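Local coordinates for HTH marR-type domain-containing protein (Streptococcus agalactiae serotype III, PDB 7DVR) that senses heme, which it binds through an axial histidine, and probably acts as a MarR-type, DNA-binding transcription regulator, at residues Val39-Lys44 with Lys48-Lys53; Asn68-Met73 with Ile79-Ser84. All blocks are in the same frame, centred on the assembly; numbering follows the deposited sequence.

Contact 1 of 2, residues Val39-Lys44 with Lys48-Lys53; sequences VMHLYK and KDMSIK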
ATOM      1  N   VAL A  39       6.661  20.729 -14.815  1.00 37.53           N
ATOM      2  CA  VAL A  39       6.679  22.184 -14.530  1.00 37.79           C
ATOM      3  C   VAL A  39       8.044  22.501 -13.984  1.00 39.39           C
ATOM      4  O   VAL A  39       8.649  23.475 -14.383  1.00 38.93           O
ATOM      5  CB  VAL A  39       5.606  22.539 -13.459  1.00 39.34           C
ATOM      6  CG1 VAL A  39       5.890  23.828 -12.689  1.00 41.76           C
ATOM      7  CG2 VAL A  39       4.232  22.531 -14.095  1.00 38.67           C
ATOM      8  N   MET A  40       8.520  21.649 -13.100  1.00 41.49           N
ATOM      9  CA  MET A  40       9.836  21.897 -12.497  1.00 43.77           C
ATOM     10  C   MET A  40      10.931  21.713 -13.570  1.00 45.74           C
ATOM     11  O   MET A  40      11.994  22.384 -13.494  1.00 47.83           O
ATOM     12  CB  MET A  40      10.068  20.925 -11.357  1.00 45.78           C
ATOM     13  CG  MET A  40       9.094  21.044 -10.247  1.00 47.05           C
ATOM     14  SD  MET A  40       8.946  22.774  -9.733  1.00 49.43           S
ATOM     15  CE  MET A  40      10.562  23.080  -9.022  1.00 49.11           C
ATOM     16  N   HIS A  41      10.713  20.818 -14.541  1.00 47.51           N
ATOM     17  CA  HIS A  41      11.669  20.644 -15.664  1.00 48.06           C
ATOM     18  C   HIS A  41      11.722  21.923 -16.499  1.00 45.48           C
ATOM     19  O   HIS A  41      12.848  22.498 -16.655  1.00 49.78           O
ATOM     20  CB  HIS A  41      11.364  19.427 -16.510  1.00 48.03           C
ATOM     21  CG  HIS A  41      12.544  19.030 -17.352  1.00 51.56           C
ATOM     22  ND1 HIS A  41      13.499  18.124 -16.897  1.00 53.91           N
ATOM     23  CD2 HIS A  41      12.951  19.420 -18.581  1.00 55.32           C
ATOM     24  CE1 HIS A  41      14.447  17.965 -17.814  1.00 57.65           C
ATOM     25  NE2 HIS A  41      14.134  18.738 -18.876  1.00 57.41           N
ATOM     26  N   LEU A  42      10.572  22.389 -16.977  1.00 42.71           N
ATOM     27  CA  LEU A  42      10.467  23.687 -17.673  1.00 42.55           C
ATOM     28  C   LEU A  42      11.147  24.780 -16.858  1.00 42.35           C
ATOM     29  O   LEU A  42      11.951  25.551 -17.413  1.00 40.41           O
ATOM     30  CB  LEU A  42       9.004  24.022 -17.989  1.00 42.19           C
ATOM     31  CG  LEU A  42       8.334  23.125 -19.020  1.00 41.79           C
ATOM     32  CD1 LEU A  42       6.829  23.289 -19.144  1.00 41.49           C
ATOM     33  CD2 LEU A  42       8.996  23.329 -20.403  1.00 41.81           C
ATOM     34  N   TYR A  43      10.837  24.874 -15.569  1.00 41.68           N
ATOM     35  CA  TYR A  43      11.257  26.042 -14.759  1.00 45.67           C
ATOM     36  C   TYR A  43      12.777  26.029 -14.626  1.00 46.97           C
ATOM     37  O   TYR A  43      13.415  27.108 -14.658  1.00 44.70           O
ATOM     38  CB  TYR A  43      10.649  26.002 -13.372  1.00 45.47           C
ATOM     39  CG  TYR A  43      10.844  27.293 -12.594  1.00 47.66           C
ATOM     40  CD1 TYR A  43      10.244  28.483 -12.992  1.00 48.17           C
ATOM     41  CD2 TYR A  43      11.670  27.332 -11.486  1.00 51.42           C
ATOM     42  CE1 TYR A  43      10.429  29.673 -12.282  1.00 50.74           C
ATOM     43  CE2 TYR A  43      11.851  28.504 -10.755  1.00 51.89           C
ATOM     44  CZ  TYR A  43      11.241  29.681 -11.154  1.00 50.75           C
ATOM     45  OH  TYR A  43      11.479  30.815 -10.431  1.00 50.35           O
ATOM     46  N   LYS A  44      13.344  24.826 -14.539  1.00 46.93           N
ATOM     47  CA  LYS A  44      14.776  24.700 -14.163  1.00 50.33           C
ATOM     48  C   LYS A  44      15.663  24.697 -15.406  1.00 50.30           C
ATOM     49  O   LYS A  44      16.882  24.787 -15.260  1.00 51.91           O
ATOM     50  CB  LYS A  44      14.994  23.509 -13.233  1.00 56.33           C
ATOM     51  CG  LYS A  44      14.493  23.751 -11.805  1.00 58.12           C
ATOM     52  CD  LYS A  44      15.092  22.809 -10.783  1.00 66.18           C
ATOM     53  CE  LYS A  44      14.332  21.506 -10.602  1.00 69.12           C
ATOM     54  NZ  LYS A  44      14.248  21.095  -9.181  1.00 71.23           N
ATOM     55  N   LYS A  48      16.314  25.795 -22.601  1.00 46.08           N
ATOM     56  CA  LYS A  48      15.904  24.677 -23.475  1.00 50.84           C
ATOM     57  C   LYS A  48      14.423  24.696 -23.717  1.00 46.81           C
ATOM     58  O   LYS A  48      13.711  25.464 -23.126  1.00 48.00           O
ATOM     59  CB  LYS A  48      16.287  23.328 -22.876  1.00 53.82           C
ATOM     60  CG  LYS A  48      17.790  23.197 -22.756  1.00 64.10           C
ATOM     61  CD  LYS A  48      18.278  22.141 -21.800  1.00 69.35           C
ATOM     62  CE  LYS A  48      19.790  22.183 -21.704  1.00 74.47           C
ATOM     63  NZ  LYS A  48      20.334  21.082 -20.869  1.00 78.25           N
ATOM     64  N   ASP A  49      14.001  23.819 -24.603  1.00 47.02           N
ATOM     65  CA  ASP A  49      12.560  23.717 -24.885  1.00 46.40           C
ATOM     66  C   ASP A  49      12.137  22.278 -24.671  1.00 45.08           C
ATOM     67  O   ASP A  49      12.943  21.383 -24.707  1.00 45.44           O
ATOM     68  CB  ASP A  49      12.255  24.219 -26.285  1.00 49.57           C
ATOM     69  CG  ASP A  49      12.354  25.727 -26.389  1.00 49.48           C
ATOM     70  OD1 ASP A  49      11.454  26.452 -25.850  1.00 45.14           O
ATOM     71  OD2 ASP A  49      13.374  26.179 -26.956  1.00 44.81           O
ATOM     72  N   MET A  50      10.846  22.105 -24.581  1.00 44.05           N
ATOM     73  CA  MET A  50      10.219  20.803 -24.334  0.50 42.66           C
ATOM     74  C   MET A  50       9.043  20.661 -25.288  1.00 41.89           C
ATOM     75  O   MET A  50       8.126  21.393 -25.174  1.00 42.87           O
ATOM     76  CB  MET A  50       9.772  20.673 -22.876  0.50 43.12           C
ATOM     77  CG  MET A  50       8.951  19.408 -22.581  0.50 42.42           C
ATOM     78  SD  MET A  50       8.184  19.468 -20.749  0.50 47.50           S
ATOM     79  CE  MET A  50       9.769  19.384 -19.873  0.50 44.70           C
ATOM     80  N   SER A  51       9.135  19.690 -26.168  1.00 45.00           N
ATOM     81  CA  SER A  51       8.004  19.348 -27.059  1.00 44.59           C
ATOM     82  C   SER A  51       7.164  18.287 -26.313  1.00 43.91           C
ATOM     83  O   SER A  51       7.621  17.661 -25.314  1.00 44.89           O
ATOM     84  CB  SER A  51       8.451  18.969 -28.419  1.00 47.30           C
ATOM     85  OG  SER A  51       9.331  17.862 -28.322  1.00 44.86           O
ATOM     86  N   ILE A  52       6.037  17.931 -26.907  1.00 47.20           N
ATOM     87  CA  ILE A  52       5.254  16.804 -26.349  1.00 48.69           C
ATOM     88  C   ILE A  52       6.080  15.533 -26.456  1.00 49.24           C
ATOM     89  O   ILE A  52       6.129  14.772 -25.510  1.00 49.53           O
ATOM     90  CB  ILE A  52       3.881  16.743 -27.007  1.00 52.43           C
ATOM     91  CG1 ILE A  52       3.127  18.039 -26.677  1.00 54.15           C
ATOM     92  CG2 ILE A  52       3.144  15.526 -26.506  1.00 55.22           C
ATOM     93  CD1 ILE A  52       1.902  18.292 -27.489  1.00 55.77           C
ATOM     94  N   LYS A  53       6.795  15.375 -27.558  1.00 49.05           N
ATOM     95  CA  LYS A  53       7.707  14.243 -27.705  1.00 50.39           C
ATOM     96  C   LYS A  53       8.727  14.277 -26.572  1.00 49.03           C
ATOM     97  O   LYS A  53       9.042  13.240 -26.083  1.00 48.74           O
ATOM     98  CB  LYS A  53       8.433  14.330 -29.053  1.00 52.21           C
ATOM     99  CG  LYS A  53       9.659  13.452 -29.108  1.00 58.40           C
ATOM    100  CD  LYS A  53      10.047  13.071 -30.550  1.00 61.14           C
ATOM    101  CE  LYS A  53      11.277  12.186 -30.625  1.00 64.06           C
ATOM    102  NZ  LYS A  53      12.533  12.969 -30.577  1.00 64.99           N
TER
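Met50 reaches both Leu42 and His41, neighbours on the last turns of helix 34-44, and makes the whole contact without a single hydrogen bond. The tight part is apolar. Leu42 presents a branch tip to the root of the methionine chain, with Leu42 CD2 3.7 Å from Met50 CB, and its CG and CD2 both lie 4.0 Å from Met50 SD. The two side chains cross at about a right angle. Met50 carries its CG anti to the backbone N (chi1 173°), stays extended through chi2, then bends at chi3 (-66°), which swings CE back against His41. There the methyl comes obliquely to the imidazole, Met50 CE to His41 CD2 measuring 3.4 Å. Met50 is modelled in two conformers, however, so the positions of SD and CE, and this close approach above all, are doubtful.

The looser side faces solvent. Beyond the imidazole, Lys48 is exposed, its NZ 6.9 Å from His41 NE2, too far for a direct bond. Asp49, also exposed, points away from helix 34-44. The His41 ring also meets that of His45.

Met50 pairs through its backbone with Leu93, which ties the short strand 50-51 to strand 91-95, and Ser51 caps the start of helix 52-59. On the remaining flanks of helix 34-44, Val39 packs on helix 63-75 and Tyr43 on helix 97-117.

Contact 2 of 2, residues Asn68-Met73 with Ile79-Ser84; sequences NLVKRM and IAIVPS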
ATOM      1  N   ASN A  68      -2.661  13.659 -23.122  1.00 55.80           N
ATOM      2  CA  ASN A  68      -3.768  13.927 -22.174  1.00 56.80           C
ATOM      3  C   ASN A  68      -3.198  14.777 -21.060  1.00 52.22           C
ATOM      4  O   ASN A  68      -3.865  15.730 -20.647  1.00 51.75           O
ATOM      5  CB  ASN A  68      -4.384  12.655 -21.620  1.00 64.95           C
ATOM      6  CG  ASN A  68      -5.282  11.989 -22.641  1.00 72.41           C
ATOM      7  OD1 ASN A  68      -5.113  10.812 -22.955  1.00 78.05           O
ATOM      8  ND2 ASN A  68      -6.234  12.745 -23.173  1.00 78.86           N
ATOM      9  N   LEU A  69      -2.033  14.382 -20.569  1.00 49.72           N
ATOM     10  CA  LEU A  69      -1.330  15.133 -19.514  1.00 51.62           C
ATOM     11  C   LEU A  69      -1.152  16.594 -19.907  1.00 50.59           C
ATOM     12  O   LEU A  69      -1.484  17.431 -19.069  1.00 47.51           O
ATOM     13  CB  LEU A  69       0.029  14.514 -19.237  1.00 52.35           C
ATOM     14  CG  LEU A  69       0.868  15.272 -18.225  1.00 51.87           C
ATOM     15  CD1 LEU A  69       0.185  15.214 -16.864  1.00 53.84           C
ATOM     16  CD2 LEU A  69       2.279  14.701 -18.163  1.00 54.93           C
ATOM     17  N   VAL A  70      -0.606  16.916 -21.088  1.00 46.13           N
ATOM     18  CA  VAL A  70      -0.268  18.346 -21.380  1.00 47.16           C
ATOM     19  C   VAL A  70      -1.548  19.154 -21.613  1.00 48.14           C
ATOM     20  O   VAL A  70      -1.580  20.361 -21.265  1.00 46.30           O
ATOM     21  CB  VAL A  70       0.708  18.483 -22.563  1.00 44.74           C
ATOM     22  CG1 VAL A  70       1.979  17.777 -22.205  1.00 43.18           C
ATOM     23  CG2 VAL A  70       0.109  17.965 -23.838  1.00 47.34           C
ATOM     24  N   LYS A  71      -2.604  18.508 -22.083  1.00 52.73           N
ATOM     25  CA  LYS A  71      -3.883  19.212 -22.347  1.00 57.29           C
ATOM     26  C   LYS A  71      -4.509  19.661 -21.013  1.00 55.71           C
ATOM     27  O   LYS A  71      -5.117  20.775 -20.962  1.00 52.84           O
ATOM     28  CB  LYS A  71      -4.855  18.318 -23.116  1.00 66.53           C
ATOM     29  CG  LYS A  71      -6.125  19.055 -23.503  1.00 73.51           C
ATOM     30  CD  LYS A  71      -6.950  18.409 -24.608  1.00 80.20           C
ATOM     31  CE  LYS A  71      -8.280  19.120 -24.775  1.00 84.41           C
ATOM     32  NZ  LYS A  71      -9.173  18.426 -25.738  1.00 87.19           N
ATOM     33  N   ARG A  72      -4.369  18.815 -19.995  1.00 53.56           N
ATOM     34  CA  ARG A  72      -4.823  19.098 -18.607  1.00 53.94           C
ATOM     35  C   ARG A  72      -3.907  20.114 -17.925  1.00 50.14           C
ATOM     36  O   ARG A  72      -4.378  20.888 -17.109  1.00 50.59           O
ATOM     37  CB  ARG A  72      -4.828  17.822 -17.779  1.00 59.53           C
ATOM     38  CG  ARG A  72      -6.158  17.094 -17.838  1.00 66.72           C
ATOM     39  CD  ARG A  72      -5.909  15.609 -17.686  1.00 71.64           C
ATOM     40  NE  ARG A  72      -5.086  15.312 -16.521  1.00 72.56           N
ATOM     41  CZ  ARG A  72      -4.215  14.307 -16.418  1.00 74.06           C
ATOM     42  NH1 ARG A  72      -3.997  13.486 -17.431  1.00 75.12           N
ATOM     43  NH2 ARG A  72      -3.555  14.129 -15.285  1.00 77.98           N
ATOM     44  N   MET A  73      -2.620  20.132 -18.240  1.00 47.62           N
ATOM     45  CA  MET A  73      -1.717  21.173 -17.700  1.00 48.56           C
ATOM     46  C   MET A  73      -2.137  22.527 -18.265  1.00 46.91           C
ATOM     47  O   MET A  73      -2.206  23.466 -17.510  1.00 49.37           O
ATOM     48  CB  MET A  73      -0.261  20.861 -18.027  1.00 46.13           C
ATOM     49  CG  MET A  73       0.238  19.651 -17.270  1.00 47.71           C
ATOM     50  SD  MET A  73       1.883  19.126 -17.783  1.00 49.13           S
ATOM     51  CE  MET A  73       2.805  20.409 -16.932  1.00 53.07           C
ATOM     52  N   ILE A  79       0.741  25.902 -18.408  1.00 39.62           N
ATOM     53  CA  ILE A  79       1.546  25.980 -19.652  1.00 39.06           C
ATOM     54  C   ILE A  79       0.722  26.531 -20.798  1.00 41.81           C
ATOM     55  O   ILE A  79      -0.485  26.438 -20.706  1.00 43.79           O
ATOM     56  CB  ILE A  79       2.096  24.596 -20.028  1.00 38.91           C
ATOM     57  CG1 ILE A  79       0.955  23.636 -20.367  1.00 39.07           C
ATOM     58  CG2 ILE A  79       3.097  24.074 -18.989  1.00 38.88           C
ATOM     59  CD1 ILE A  79       1.459  22.255 -20.895  1.00 40.42           C
ATOM     60  N   ALA A  80       1.380  27.003 -21.871  1.00 42.35           N
ATOM     61  CA  ALA A  80       0.772  27.257 -23.190  1.00 40.26           C
ATOM     62  C   ALA A  80       1.425  26.291 -24.197  1.00 40.55           C
ATOM     63  O   ALA A  80       2.611  25.896 -24.057  1.00 37.69           O
ATOM     64  CB  ALA A  80       1.021  28.674 -23.616  1.00 43.58           C
ATOM     65  N   ILE A  81       0.614  25.782 -25.106  1.00 40.17           N
ATOM     66  CA  ILE A  81       1.021  24.741 -26.097  1.00 43.16           C
ATOM     67  C   ILE A  81       1.110  25.496 -27.413  1.00 43.62           C
ATOM     68  O   ILE A  81       0.034  25.890 -27.904  1.00 42.67           O
ATOM     69  CB  ILE A  81       0.000  23.593 -26.275  1.00 46.97           C
ATOM     70  CG1 ILE A  81      -0.213  22.709 -25.039  1.00 50.52           C
ATOM     71  CG2 ILE A  81       0.382  22.755 -27.502  1.00 45.64           C
ATOM     72  CD1 ILE A  81      -1.381  21.742 -25.175  1.00 53.66           C
ATOM     73  N   VAL A  82       2.274  25.639 -28.023  1.00 45.64           N
ATOM     74  CA  VAL A  82       2.332  26.470 -29.256  1.00 44.35           C
ATOM     75  C   VAL A  82       3.094  25.676 -30.305  1.00 46.18           C
ATOM     76  O   VAL A  82       4.224  25.242 -30.083  1.00 42.66           O
ATOM     77  CB  VAL A  82       3.024  27.814 -28.983  1.00 46.42           C
ATOM     78  CG1 VAL A  82       3.252  28.580 -30.273  1.00 48.99           C
ATOM     79  CG2 VAL A  82       2.317  28.641 -27.910  1.00 46.33           C
ATOM     80  N   PRO A  83       2.495  25.372 -31.453  1.00 44.31           N
ATOM     81  CA  PRO A  83       3.262  24.631 -32.483  1.00 48.08           C
ATOM     82  C   PRO A  83       4.573  25.316 -32.917  1.00 49.83           C
ATOM     83  O   PRO A  83       4.631  26.562 -32.923  1.00 55.08           O
ATOM     84  CB  PRO A  83       2.269  24.576 -33.628  1.00 46.65           C
ATOM     85  CG  PRO A  83       0.902  24.790 -33.030  1.00 49.56           C
ATOM     86  CD  PRO A  83       1.148  25.771 -31.913  1.00 44.68           C
ATOM     87  N   SER A  84       5.578  24.535 -33.331  1.00 55.19           N
ATOM     88  CA  SER A  84       6.868  25.052 -33.850  1.00 54.37           C
ATOM     89  C   SER A  84       6.554  25.952 -35.043  1.00 56.11           C
ATOM     90  O   SER A  84       5.712  25.559 -35.860  1.00 61.63           O
ATOM     91  CB  SER A  84       7.809  23.937 -34.194  1.00 55.76           C
ATOM     92  OG  SER A  84       8.989  24.436 -34.801  1.00 54.42           O
TER
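The chi1 of Ile79 (65°) tucks CG1 between the backbone N and the carbonyl carbon, and an extended chi2 (174°) then drives CD1 straight at the helix, where it meets Met73 and Val70. This is the joint of a winged helix-turn-helix: helix 63-75, which corresponds to the DNA-recognition helix of the MarR family, meets strand 79-83, the first strand of the wing. Short segments of the two run at 122° to each other, with axes 8.4 Å apart, so that the strand leaves the helix quickly and contact is concentrated near the turn that joins them.

Ile79 is the wedge. Its CD1 lies 3.6 Å from Met73 CB, and its CG1 sits 3.8 Å from the same atom, so the methionine is met at its root; Met73 also touches Gln35 of helix 34-44. One turn back in the helix, Val70 receives the same methyl more loosely, Val70 CB being 4.2 Å from Ile79 CD1.

Ile81, two residues further along the same face of the strand, reaches Val70 with its own CD1, which stands 4.3 Å from Val70 CG2. Val70 is buried here because Ile52 of helix 52-59 and Leu93 of strand 91-95 also pack on it, closing a small apolar core between the helix-turn-helix and the sheet. Ala80 points away from the helix; Ala80 and Val82 bond through their backbones to Tyr94 and Tyr92, building the wing hairpin. The carbonyl oxygen of Val70 also lies near both isoleucine methyls, 3.6 Å from Ile79 CD1 and, loosely, 4.2 Å from Ile81 CD1.

Contact 1 closes before contact 2 opens along the chain, and their centres are 11 Å apart within one winged helix-turn-helix domain. Contact 1 ends at the start of helix 52-59, and the next helix, 63-75, carries contact 2. Both reach the same antiparallel sheet, at its outermost strands, 50-51 and 79-83, on either side of strand 91-95. They touch directly: Leu42 CD1 lies 3.8 Å from Ile79 CG2, and Val39 CG2 3.8 Å from Met73 CE. A continuous apolar core thus ties helix 34-44 to the recognition helix and the wing. His114, the axial heme ligand, is on helix 97-117, which packs on helix 34-44, but neither contact is part of the heme pocket.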